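Local coordinates for protein HAD hydrolase, family IA, variant 3 (Entamoeba histolytica, PDB 6W04) that probably works as a magnesium-dependent hydrolase of the haloacid dehalogenase (HAD) superfamily, its natural substrate not established, at residues K24-A27 / K28-G32; K66-A69 / E70-E73; E73-Y76 / R77-M81; D89-I92 / N93-A97; H207-N210 / E211-I214. One frame throughout, in Å; residues are numbered along the deposited sequence.

Interaction 1: K24-A27 / K28-G32; sequences KEMA and KRIRG
E25 and R29, one turn apart on helix 16-31, form an i to i+4 salt bridge in which E25 OE1 accepts the N-H of R29 NE at 2.9 Å. The oxygen sits at the edge of the guanidinium, in its plane, and uses the lone pair turned away from its sister oxygen; the two flat groups stand steeply to each other, 76° apart. R29 arrives on a chain extended from CG to NE. E25 starts with CG opposite its backbone N (chi1 176°) and then bends at chi2, which carries its carboxylate back to R29. On another side of the helix the methyl CE of M26 touches CD1 of I30 at 3.9 Å, the methionine chain being folded at its second and third torsions. Behind these side chains, main-chain bonds link K28 to K24, R29 to E25 and I30 to M26. At the last turn A27 O accepts R31 N at 2.8 Å and, weakly, G32 N at 3.4 Å. G32 leaves the helix with positive phi, and K28 NZ reaches over to G32 O at 2.9 Å, from above the carbonyl plane. R31 passes A27 CB obliquely, but its guanidinium is held mainly by E39 and by the carbonyls of T33 and P34. Farther out, E71 and K72 of helix 62-82 pack on M26, while I55 of helix 48-56 meets A27 and I30. The whole is a glycine-ended helix terminus in an all-helical region consistent with the cap that family IA HAD enzymes insert after their first core strand.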
loop_
_atom_site.group_PDB
_atom_site.type_symbol
_atom_site.label_atom_id
_atom_site.label_comp_id
_atom_site.label_asym_id
_atom_site.label_seq_id
_atom_site.Cartn_x
_atom_site.Cartn_y
_atom_site.Cartn_z
ATOM N N LYS A 24 9.076 -15.081 6.808
ATOM C CA LYS A 24 10.181 -15.881 7.312
ATOM C C LYS A 24 9.667 -16.991 8.208
ATOM O O LYS A 24 10.130 -18.142 8.133
ATOM C CB LYS A 24 11.196 -14.988 8.051
ATOM C CG LYS A 24 12.018 -14.183 7.058
ATOM C CD LYS A 24 12.932 -13.180 7.767
ATOM C CE LYS A 24 13.671 -12.336 6.750
ATOM N NZ LYS A 24 14.579 -11.369 7.398
ATOM N N GLU A 25 8.699 -16.665 9.053
ATOM C CA GLU A 25 8.085 -17.684 9.898
ATOM C C GLU A 25 7.391 -18.747 9.055
ATOM O O GLU A 25 7.498 -19.943 9.354
ATOM C CB GLU A 25 7.117 -17.016 10.895
ATOM C CG GLU A 25 6.329 -17.996 11.778
ATOM C CD GLU A 25 7.180 -18.740 12.826
ATOM O OE1 GLU A 25 6.803 -19.883 13.180
ATOM O OE2 GLU A 25 8.210 -18.197 13.307
ATOM N N MET A 26 6.692 -18.342 7.986
ATOM C CA MET A 26 6.023 -19.322 7.123
ATOM C C MET A 26 7.029 -20.225 6.430
ATOM O O MET A 26 6.816 -21.440 6.325
ATOM C CB MET A 26 5.171 -18.632 6.045
ATOM C CG MET A 26 3.947 -17.891 6.583
ATOM S SD MET A 26 2.869 -18.985 7.538
ATOM C CE MET A 26 2.342 -20.008 6.176
ATOM N N ALA A 27 8.102 -19.643 5.904
ATOM C CA ALA A 27 9.173 -20.455 5.342
ATOM C C ALA A 27 9.681 -21.477 6.351
ATOM O O ALA A 27 9.928 -22.642 6.005
ATOM C CB ALA A 27 10.307 -19.555 4.855
ATOM N N LYS A 28 9.873 -21.061 7.604
ATOM C CA LYS A 28 10.391 -21.996 8.598
ATOM C C LYS A 28 9.398 -23.124 8.841
ATOM O O LYS A 28 9.786 -24.292 8.951
ATOM C CB LYS A 28 10.710 -21.247 9.898
ATOM C CG LYS A 28 11.209 -22.120 11.101
ATOM C CD LYS A 28 12.657 -22.595 10.914
ATOM C CE LYS A 28 13.138 -23.484 12.058
ATOM N NZ LYS A 28 14.469 -24.106 11.760
ATOM N N ARG A 29 8.108 -22.791 8.916
ATOM C CA ARG A 29 7.089 -23.797 9.180
ATOM C C ARG A 29 7.004 -24.800 8.040
ATOM O O ARG A 29 6.873 -26.005 8.283
ATOM C CB ARG A 29 5.728 -23.128 9.387
ATOM C CG ARG A 29 5.668 -22.276 10.652
ATOM C CD ARG A 29 4.294 -21.641 10.869
ATOM N NE ARG A 29 4.322 -20.757 12.038
ATOM C CZ ARG A 29 3.276 -20.080 12.499
ATOM N NH1 ARG A 29 2.108 -20.184 11.883
ATOM N NH2 ARG A 29 3.401 -19.305 13.582
ATOM N N ILE A 30 7.110 -24.317 6.807
ATOM C CA ILE A 30 6.845 -25.133 5.624
ATOM C C ILE A 30 8.081 -25.890 5.187
ATOM O O ILE A 30 8.054 -27.113 5.003
ATOM C CB ILE A 30 6.305 -24.254 4.472
ATOM C CG1 ILE A 30 4.900 -23.747 4.802
ATOM C CG2 ILE A 30 6.309 -25.083 3.142
ATOM C CD1 ILE A 30 4.485 -22.495 4.032
ATOM N N ARG A 31 9.186 -25.184 4.989
ATOM C CA ARG A 31 10.382 -25.841 4.486
ATOM C C ARG A 31 11.392 -26.162 5.575
ATOM O O ARG A 31 12.341 -26.916 5.316
ATOM C CB ARG A 31 11.024 -24.981 3.377
ATOM C CG ARG A 31 11.862 -23.797 3.873
ATOM C CD ARG A 31 12.367 -22.943 2.707
ATOM N NE ARG A 31 13.281 -21.923 3.192
ATOM C CZ ARG A 31 13.957 -21.050 2.447
ATOM N NH1 ARG A 31 13.821 -21.014 1.128
ATOM N NH2 ARG A 31 14.787 -20.199 3.040
ATOM N N GLY A 32 11.199 -25.659 6.798
ATOM C CA GLY A 32 12.104 -25.974 7.883
ATOM C C GLY A 32 13.186 -24.943 8.137
ATOM O O GLY A 32 13.951 -25.103 9.094
#

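Interaction 2: K66-A69 / E70-E73; sequences KKYA and EEKE
K67 and E71 make a loose i to i+4 salt bridge on helix 62-82, a long helix of the probable HAD cap. K67 runs out straight and turns only at its last torsion (chi4 -64°), which brings NZ to 3.3 Å from E71 OE2. The ammonium meets that oxygen from above the carboxylate plane. E71 is extended beyond CG and lies side by side with K67, both pointing the same way. It also runs alongside Y68: E71 OE1 reaches the edge of the phenol ring near its plane, 3.9 Å from Y68 CD1, with ring and carboxylate planes 72° apart. E70 is bent at chi2 and turns its carboxylate away from K66-A69 to R77. Main-chain bonds from E70, E71, K72 and E73 back to K66, K67, Y68 and A69 keep the helix regular. A69 and Y68 rest on I52 of helix 48-56, whereas K72 packs on C22 and W23 of helix 16-31. K72 bends at chi2 (-92°) and E73 bends at chi2 as well. The amine is shared between H19 ND1 and the carboxylate of E73, which also binds N48 and N115; K72 NZ lies 3.0 Å from E73 OE1, above the carboxylate plane.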
loop_
_atom_site.group_PDB
_atom_site.type_symbol
_atom_site.label_atom_id
_atom_site.label_comp_id
_atom_site.label_asym_id
_atom_site.label_seq_id
_atom_site.Cartn_x
_atom_site.Cartn_y
_atom_site.Cartn_z
ATOM N N LYS A 66 -3.923 -19.607 -2.587
ATOM C CA LYS A 66 -4.832 -18.891 -1.688
ATOM C C LYS A 66 -4.783 -19.461 -0.275
ATOM O O LYS A 66 -4.821 -18.706 0.704
ATOM C CB LYS A 66 -6.262 -18.939 -2.231
ATOM C CG LYS A 66 -6.515 -18.085 -3.461
ATOM C CD LYS A 66 -7.976 -18.223 -3.922
ATOM C CE LYS A 66 -8.279 -17.376 -5.162
ATOM N NZ LYS A 66 -8.254 -15.909 -4.874
ATOM N N LYS A 67 -4.681 -20.792 -0.150
ATOM C CA LYS A 67 -4.682 -21.427 1.169
ATOM C C LYS A 67 -3.451 -21.054 1.988
ATOM O O LYS A 67 -3.558 -20.736 3.175
ATOM C CB LYS A 67 -4.765 -22.942 1.022
ATOM C CG LYS A 67 -4.333 -23.726 2.266
ATOM C CD LYS A 67 -4.227 -25.220 1.962
ATOM C CE LYS A 67 -3.835 -26.025 3.190
ATOM N NZ LYS A 67 -2.474 -25.670 3.665
ATOM N N TYR A 68 -2.258 -21.140 1.395
ATOM C CA TYR A 68 -1.081 -20.753 2.172
ATOM C C TYR A 68 -0.990 -19.253 2.319
ATOM O O TYR A 68 -0.497 -18.758 3.344
ATOM C CB TYR A 68 0.197 -21.302 1.535
ATOM C CG TYR A 68 0.293 -22.795 1.694
ATOM C CD1 TYR A 68 0.480 -23.358 2.953
ATOM C CD2 TYR A 68 0.140 -23.644 0.609
ATOM C CE1 TYR A 68 0.539 -24.722 3.129
ATOM C CE2 TYR A 68 0.202 -25.025 0.770
ATOM C CZ TYR A 68 0.404 -25.554 2.039
ATOM O OH TYR A 68 0.471 -26.912 2.231
ATOM N N ALA A 69 -1.449 -18.505 1.318
ATOM C CA ALA A 69 -1.480 -17.057 1.497
ATOM C C ALA A 69 -2.374 -16.687 2.668
ATOM O O ALA A 69 -2.035 -15.806 3.467
ATOM C CB ALA A 69 -1.940 -16.362 0.218
ATOM N N GLU A 70 -3.504 -17.365 2.811
ATOM C CA GLU A 70 -4.371 -17.029 3.931
ATOM C C GLU A 70 -3.731 -17.413 5.267
ATOM O O GLU A 70 -3.939 -16.725 6.277
ATOM C CB GLU A 70 -5.741 -17.689 3.752
ATOM C CG GLU A 70 -6.696 -17.513 4.938
ATOM C CD GLU A 70 -6.964 -16.042 5.310
ATOM O OE1 GLU A 70 -6.722 -15.125 4.479
ATOM O OE2 GLU A 70 -7.426 -15.810 6.449
ATOM N N GLU A 71 -2.961 -18.510 5.309
ATOM C CA GLU A 71 -2.207 -18.806 6.531
ATOM C C GLU A 71 -1.214 -17.696 6.849
ATOM O O GLU A 71 -1.053 -17.314 8.015
ATOM C CB GLU A 71 -1.459 -20.140 6.419
ATOM C CG GLU A 71 -2.356 -21.359 6.349
ATOM C CD GLU A 71 -1.591 -22.687 6.448
ATOM O OE1 GLU A 71 -0.352 -22.678 6.666
ATOM O OE2 GLU A 71 -2.244 -23.744 6.304
ATOM N N LYS A 72 -0.485 -17.198 5.836
ATOM C CA LYS A 72 0.430 -16.092 6.091
ATOM C C LYS A 72 -0.323 -14.840 6.529
ATOM O O LYS A 72 0.123 -14.121 7.433
ATOM C CB LYS A 72 1.279 -15.796 4.848
ATOM C CG LYS A 72 2.175 -14.542 5.029
ATOM C CD LYS A 72 1.508 -13.259 4.533
ATOM C CE LYS A 72 2.322 -12.009 4.963
ATOM N NZ LYS A 72 1.696 -10.790 4.373
ATOM N N GLU A 73 -1.459 -14.543 5.893
ATOM C CA GLU A 73 -2.176 -13.323 6.248
ATOM C C GLU A 73 -2.818 -13.420 7.622
ATOM O O GLU A 73 -2.893 -12.409 8.329
ATOM C CB GLU A 73 -3.225 -12.964 5.180
ATOM C CG GLU A 73 -2.609 -12.641 3.812
ATOM C CD GLU A 73 -1.657 -11.412 3.750
ATOM O OE1 GLU A 73 -1.232 -10.834 4.776
ATOM O OE2 GLU A 73 -1.311 -11.021 2.617
#

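Interaction 3: E73-Y76 / R77-M81; sequences ENLY and RTMLM
Y76 and L80 make one of the two apolar contacts, running side by side with L80 CD2 4.0 Å from Y76 CZ and L80 CB over one face of the phenol ring. One residue back along the helix, L75 CD1 touches M79 CG at 3.8 Å, again with both side chains pointing the same way. Among the hydrogen bonds, N74 O takes two donors from T78: the backbone N at 3.1 Å and the hydroxyl OG1 at 2.9 Å, from opposite faces of the carbonyl plane. OG1 can fold back there because it stands opposite the carbonyl carbon (chi1 -62°). The remaining turns are closed by R77, M79 and L80 binding E73, L75 and Y76. In one of two modelled conformers, R77 lays a guanidinium face over E73 O, 3.6 Å above the plane and displaced toward the rim; in that same conformer a water at the guanidinium edge accepts from R77 NH2 at 3.1 Å, and also from N74 ND2 at 2.8 Å, while N115 OD1 takes R77 NE. Y76 hydrogen-bonds D15 through its OH and stacks on H19. Through Y76, helix 62-82 of the probable cap reaches the metal-site loop that holds N9, consistent with a family IA HAD enzyme whose cap faces the core.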
loop_
_atom_site.group_PDB
_atom_site.type_symbol
_atom_site.label_atom_id
_atom_site.label_comp_id
_atom_site.label_asym_id
_atom_site.label_seq_id
_atom_site.Cartn_x
_atom_site.Cartn_y
_atom_site.Cartn_z
ATOM N N GLU A 73 -1.459 -14.543 5.893
ATOM C CA GLU A 73 -2.176 -13.323 6.248
ATOM C C GLU A 73 -2.818 -13.420 7.622
ATOM O O GLU A 73 -2.893 -12.409 8.329
ATOM C CB GLU A 73 -3.225 -12.964 5.180
ATOM C CG GLU A 73 -2.609 -12.641 3.812
ATOM C CD GLU A 73 -1.657 -11.412 3.750
ATOM O OE1 GLU A 73 -1.232 -10.834 4.776
ATOM O OE2 GLU A 73 -1.311 -11.021 2.617
ATOM N N ASN A 74 -3.266 -14.611 8.024
ATOM C CA ASN A 74 -3.734 -14.785 9.390
ATOM C C ASN A 74 -2.622 -14.487 10.399
ATOM O O ASN A 74 -2.864 -13.840 11.429
ATOM C CB ASN A 74 -4.276 -16.201 9.571
ATOM C CG ASN A 74 -4.607 -16.506 11.001
ATOM O OD1 ASN A 74 -4.096 -17.464 11.574
ATOM N ND2 ASN A 74 -5.451 -15.676 11.599
ATOM N N LEU A 75 -1.403 -14.958 10.132
ATOM C CA LEU A 75 -0.283 -14.636 11.022
ATOM C C LEU A 75 -0.033 -13.126 11.042
ATOM O O LEU A 75 0.101 -12.516 12.108
ATOM C CB LEU A 75 0.971 -15.405 10.603
ATOM C CG LEU A 75 2.316 -15.142 11.323
ATOM C CD1 LEU A 75 2.204 -15.249 12.847
ATOM C CD2 LEU A 75 3.423 -16.120 10.822
ATOM N N TYR A 76 -0.011 -12.499 9.867
ATOM C CA TYR A 76 0.212 -11.059 9.782
ATOM C C TYR A 76 -0.840 -10.267 10.559
ATOM O O TYR A 76 -0.499 -9.361 11.337
ATOM C CB TYR A 76 0.239 -10.637 8.312
ATOM C CG TYR A 76 0.070 -9.157 8.100
ATOM C CD1 TYR A 76 1.145 -8.287 8.284
ATOM C CD2 TYR A 76 -1.162 -8.620 7.722
ATOM C CE1 TYR A 76 0.989 -6.903 8.108
ATOM C CE2 TYR A 76 -1.322 -7.234 7.515
ATOM C CZ TYR A 76 -0.215 -6.391 7.721
ATOM O OH TYR A 76 -0.332 -5.029 7.538
ATOM N N ARG A 77 -2.126 -10.583 10.356
ATOM C CA ARG A 77 -3.200 -9.851 11.032
ATOM C C ARG A 77 -3.077 -9.949 12.536
ATOM O O ARG A 77 -3.327 -8.973 13.248
ATOM C CB ARG A 77 -4.572 -10.400 10.643
ATOM C CG ARG A 77 -5.002 -10.058 9.292
ATOM C CD ARG A 77 -6.238 -10.851 8.960
ATOM N NE ARG A 77 -6.183 -11.224 7.564
ATOM C CZ ARG A 77 -6.632 -12.372 7.083
ATOM N NH1 ARG A 77 -6.522 -12.610 5.791
ATOM N NH2 ARG A 77 -7.189 -13.268 7.893
ATOM N N THR A 78 -2.747 -11.139 13.031
ATOM C CA THR A 78 -2.621 -11.357 14.463
ATOM C C THR A 78 -1.471 -10.535 15.031
ATOM O O THR A 78 -1.614 -9.868 16.064
ATOM C CB THR A 78 -2.423 -12.849 14.709
ATOM O OG1 THR A 78 -3.585 -13.539 14.246
ATOM C CG2 THR A 78 -2.232 -13.130 16.179
ATOM N N MET A 79 -0.325 -10.559 14.348
ATOM C CA MET A 79 0.832 -9.775 14.783
ATOM C C MET A 79 0.562 -8.272 14.703
ATOM O O MET A 79 0.894 -7.523 15.633
ATOM C CB MET A 79 2.052 -10.146 13.936
ATOM C CG MET A 79 2.462 -11.629 14.079
ATOM S SD MET A 79 3.174 -12.058 15.718
ATOM C CE MET A 79 4.452 -10.794 15.849
ATOM N N LEU A 80 -0.018 -7.813 13.588
ATOM C CA LEU A 80 -0.340 -6.405 13.423
ATOM C C LEU A 80 -1.255 -5.906 14.542
ATOM O O LEU A 80 -1.006 -4.845 15.130
ATOM C CB LEU A 80 -0.985 -6.149 12.054
ATOM C CG LEU A 80 -1.318 -4.657 11.864
ATOM C CD1 LEU A 80 0.033 -3.883 11.773
ATOM C CD2 LEU A 80 -2.123 -4.422 10.615
ATOM N N MET A 81 -2.310 -6.670 14.862
ATOM C CA MET A 81 -3.236 -6.255 15.913
ATOM C C MET A 81 -2.532 -6.081 17.250
ATOM O O MET A 81 -2.833 -5.146 17.999
ATOM C CB MET A 81 -4.375 -7.268 16.049
ATOM C CG MET A 81 -5.617 -6.896 15.288
ATOM S SD MET A 81 -6.375 -5.413 15.970
ATOM C CE MET A 81 -7.959 -5.479 15.148
HETATM O O HOH W 1 -7.093 -13.539 11.001
#

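Interaction 4: D89-I92 / N93-A97; sequences DGAI and NLFEA
G90 O accepts L94 N at 3.0 Å in the first turn of helix 91-100, followed by F95 N to A91 O and E96 N to I92 O, all regular i to i+4 bonds. G90 is the N-cap residue; its positive phi (81°) suits glycine and turns the chain from the preceding loop into the helix. F95 folds back on this first turn. With CG opposite the carbonyl carbon (chi1 -63°), its ring comes to lie across the backbone of A91 and I92. A91 O sits 3.3 Å above the ring plane, displaced toward the rim, and I92 N lies over the same face at 4.2 Å. The far end of the ring reaches the methyl of A91, with F95 CZ 4.2 Å from A91 CB. On the more exposed side, E96 runs out extended beyond CG and crosses I92, its OE1 3.9 Å from I92 CG2. L94 turns inward on another side, where it packs on F209. Around F95 gathers an aromatic cluster: F6 of strand 3-7 and F129 meet it edge-to-face, and W128 at an intermediate angle. W128 also touches I92. Helix 91-100 is thereby packed against the central parallel sheet, with its start beside the loop between strand 205-206 and helix 214-222.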
loop_
_atom_site.group_PDB
_atom_site.type_symbol
_atom_site.label_atom_id
_atom_site.label_comp_id
_atom_site.label_asym_id
_atom_site.label_seq_id
_atom_site.Cartn_x
_atom_site.Cartn_y
_atom_site.Cartn_z
ATOM N N ASP A 89 3.752 9.194 10.748
ATOM C CA ASP A 89 3.819 10.566 11.260
ATOM C C ASP A 89 3.207 11.541 10.264
ATOM O O ASP A 89 3.458 11.459 9.060
ATOM C CB ASP A 89 5.267 10.979 11.538
ATOM C CG ASP A 89 5.851 10.326 12.776
ATOM O OD1 ASP A 89 5.110 9.670 13.535
ATOM O OD2 ASP A 89 7.071 10.473 12.981
ATOM N N GLY A 90 2.399 12.467 10.775
ATOM C CA GLY A 90 1.795 13.488 9.945
ATOM C C GLY A 90 0.555 13.061 9.191
ATOM O O GLY A 90 -0.168 13.929 8.685
ATOM N N ALA A 91 0.269 11.760 9.112
ATOM C CA ALA A 91 -0.867 11.304 8.321
ATOM C C ALA A 91 -2.181 11.860 8.858
ATOM O O ALA A 91 -2.974 12.444 8.103
ATOM C CB ALA A 91 -0.900 9.778 8.285
ATOM N N ILE A 92 -2.429 11.703 10.164
ATOM C CA ILE A 92 -3.702 12.163 10.722
ATOM C C ILE A 92 -3.868 13.659 10.498
ATOM O O ILE A 92 -4.954 14.129 10.133
ATOM C CB ILE A 92 -3.817 11.789 12.216
ATOM C CG1 ILE A 92 -3.845 10.262 12.376
ATOM C CG2 ILE A 92 -5.068 12.392 12.831
ATOM C CD1 ILE A 92 -4.093 9.801 13.796
ATOM N N ASN A 93 -2.788 14.426 10.686
ATOM C CA ASN A 93 -2.845 15.864 10.437
ATOM C C ASN A 93 -3.252 16.163 9.004
ATOM O O ASN A 93 -4.070 17.058 8.755
ATOM C CB ASN A 93 -1.493 16.511 10.725
ATOM C CG ASN A 93 -1.175 16.576 12.201
ATOM O OD1 ASN A 93 -2.063 16.474 13.054
ATOM N ND2 ASN A 93 0.104 16.762 12.515
ATOM N N LEU A 94 -2.662 15.447 8.042
ATOM C CA LEU A 94 -3.052 15.639 6.650
ATOM C C LEU A 94 -4.527 15.311 6.446
ATOM O O LEU A 94 -5.247 16.064 5.778
ATOM C CB LEU A 94 -2.174 14.783 5.731
ATOM C CG LEU A 94 -2.296 15.065 4.235
ATOM C CD1 LEU A 94 -2.196 16.575 3.991
ATOM C CD2 LEU A 94 -1.226 14.292 3.421
ATOM N N PHE A 95 -4.992 14.189 7.014
ATOM C CA PHE A 95 -6.407 13.826 6.940
ATOM C C PHE A 95 -7.302 14.983 7.369
ATOM O O PHE A 95 -8.265 15.327 6.679
ATOM C CB PHE A 95 -6.714 12.616 7.834
ATOM C CG PHE A 95 -6.010 11.349 7.452
ATOM C CD1 PHE A 95 -5.444 11.177 6.202
ATOM C CD2 PHE A 95 -5.952 10.306 8.362
ATOM C CE1 PHE A 95 -4.800 9.990 5.881
ATOM C CE2 PHE A 95 -5.328 9.119 8.047
ATOM C CZ PHE A 95 -4.747 8.961 6.804
ATOM N N GLU A 96 -7.013 15.574 8.533
ATOM C CA GLU A 96 -7.846 16.663 9.040
ATOM C C GLU A 96 -7.730 17.905 8.164
ATOM O O GLU A 96 -8.735 18.568 7.875
ATOM C CB GLU A 96 -7.457 16.989 10.481
ATOM C CG GLU A 96 -7.524 15.788 11.424
ATOM C CD GLU A 96 -7.029 16.115 12.822
ATOM O OE1 GLU A 96 -7.391 15.407 13.780
ATOM O OE2 GLU A 96 -6.268 17.092 12.960
ATOM N N ALA A 97 -6.514 18.232 7.727
ATOM C CA ALA A 97 -6.329 19.405 6.887
ATOM C C ALA A 97 -7.059 19.256 5.557
ATOM O O ALA A 97 -7.595 20.237 5.023
ATOM C CB ALA A 97 -4.839 19.664 6.668
#

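Interaction 5: H207-N210 / E211-I214; sequences HTFN and EITI
H207 and E211 close this loop: the backbone N of H207 gives a short, fairly straight bond to E211 OE1, 2.6 Å and 164°, approaching from above the carboxylate plane, while the imidazole itself lies on the exposed side. E211 is extended beyond CG and crosses H207 with the imidazole and carboxylate planes 75° apart; its OE2 stands at the ring edge, 3.5 Å from H207 ND1. Between them the chain turns tightly, E211 N binding T208 O at 3.1 Å from above the carbonyl plane. The hydroxyl of T208 accepts N210 N at 3.1 Å, and T208 N is buried without a partner. The packed side is made by F209 and I212, with F209 CD1 4.4 Å from I212 CG2 and a weak bond from I212 N to F209 O. F209 also meets F167 edge-to-face and packs on A91 of helix 91-100. Contact is looser toward solvent, where N210 is exposed like H207. There a water donates to I212 O at 3.1 Å and, weakly, to N210 O. T213 then caps helix 214-222 through E216 N. An ST turn running into a short 3-10 turn thus carries the chain from edge strand 205-206 of the HAD core sheet to its last helix.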
loop_
_atom_site.group_PDB
_atom_site.type_symbol
_atom_site.label_atom_id
_atom_site.label_comp_id
_atom_site.label_asym_id
_atom_site.label_seq_id
_atom_site.Cartn_x
_atom_site.Cartn_y
_atom_site.Cartn_z
ATOM N N HIS A 207 9.804 11.310 3.555
ATOM C CA HIS A 207 9.942 10.284 4.587
ATOM C C HIS A 207 8.640 10.082 5.345
ATOM O O HIS A 207 8.241 8.941 5.602
ATOM C CB HIS A 207 11.076 10.640 5.549
ATOM C CG HIS A 207 12.430 10.615 4.913
ATOM N ND1 HIS A 207 13.119 11.762 4.575
ATOM C CD2 HIS A 207 13.217 9.578 4.534
ATOM C CE1 HIS A 207 14.273 11.432 4.019
ATOM N NE2 HIS A 207 14.358 10.115 3.985
ATOM N N THR A 208 7.972 11.176 5.721
ATOM C CA THR A 208 6.703 11.128 6.446
ATOM C C THR A 208 5.779 12.227 5.931
ATOM O O THR A 208 6.196 13.125 5.193
ATOM C CB THR A 208 6.888 11.310 7.955
ATOM O OG1 THR A 208 7.038 12.705 8.241
ATOM C CG2 THR A 208 8.102 10.558 8.463
ATOM N N PHE A 209 4.512 12.185 6.361
ATOM C CA PHE A 209 3.573 13.202 5.900
ATOM C C PHE A 209 3.790 14.561 6.559
ATOM O O PHE A 209 3.186 15.542 6.112
ATOM C CB PHE A 209 2.129 12.710 6.083
ATOM C CG PHE A 209 1.819 11.506 5.232
ATOM C CD1 PHE A 209 1.375 11.664 3.925
ATOM C CD2 PHE A 209 2.067 10.222 5.709
ATOM C CE1 PHE A 209 1.129 10.558 3.115
ATOM C CE2 PHE A 209 1.836 9.105 4.908
ATOM C CZ PHE A 209 1.361 9.270 3.613
ATOM N N ASN A 210 4.654 14.653 7.576
ATOM C CA ASN A 210 5.077 15.958 8.081
ATOM C C ASN A 210 5.798 16.777 7.021
ATOM O O ASN A 210 5.901 17.999 7.161
ATOM C CB ASN A 210 6.009 15.810 9.289
ATOM C CG ASN A 210 5.306 15.266 10.514
ATOM O OD1 ASN A 210 4.102 15.448 10.687
ATOM N ND2 ASN A 210 6.059 14.593 11.378
ATOM N N GLU A 211 6.298 16.137 5.965
ATOM C CA GLU A 211 7.164 16.792 4.996
ATOM C C GLU A 211 6.422 17.272 3.757
ATOM O O GLU A 211 7.056 17.718 2.800
ATOM C CB GLU A 211 8.291 15.843 4.600
ATOM C CG GLU A 211 9.145 15.391 5.776
ATOM C CD GLU A 211 10.236 14.428 5.353
ATOM O OE1 GLU A 211 10.078 13.796 4.288
ATOM O OE2 GLU A 211 11.250 14.314 6.075
ATOM N N ILE A 212 5.099 17.190 3.747
ATOM C CA ILE A 212 4.302 17.603 2.603
ATOM C C ILE A 212 3.214 18.561 3.084
ATOM O O ILE A 212 2.696 18.421 4.198
ATOM C CB ILE A 212 3.709 16.373 1.877
ATOM C CG1 ILE A 212 3.119 16.762 0.523
ATOM C CG2 ILE A 212 2.669 15.652 2.743
ATOM C CD1 ILE A 212 4.134 17.286 -0.453
ATOM N N THR A 213 2.891 19.555 2.257
ATOM C CA THR A 213 1.781 20.464 2.508
ATOM C C THR A 213 0.754 20.363 1.385
ATOM O O THR A 213 1.047 19.897 0.279
ATOM C CB THR A 213 2.245 21.925 2.635
ATOM O OG1 THR A 213 2.574 22.444 1.340
ATOM C CG2 THR A 213 3.456 22.039 3.550
ATOM N N ILE A 214 -0.466 20.814 1.684
ATOM C CA ILE A 214 -1.503 20.916 0.658
ATOM C C ILE A 214 -1.006 21.742 -0.522
ATOM O O ILE A 214 -1.274 21.422 -1.688
ATOM C CB ILE A 214 -2.781 21.532 1.257
ATOM C CG1 ILE A 214 -3.046 20.979 2.660
ATOM C CG2 ILE A 214 -3.965 21.318 0.319
ATOM C CD1 ILE A 214 -3.607 19.611 2.661
HETATM O O HOH W 2 2.978 19.535 7.059
#

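Interactions 1, 2 and 3 form one helical unit: M26 CG packs 3.8 Å from K72 CB, E25 CG lies 3.6 Å from L75 CD2, and interactions 2 and 3 share E73 and are tied by a salt bridge from E70 OE1 to R77 NH1 at 2.8 Å. Interactions 4 and 5 make a second unit, their centres 9 Å apart, where D89 O and F209 N probably hydrogen-bond at 3.0 Å and L94 CD1 meets I214 CD1. The centres of interactions 1 and 4 are 38 Å apart. The magnesium, bound by D7, N9 and D169, lies between the units, about 10 Å from the side chains of both Y76 and F209.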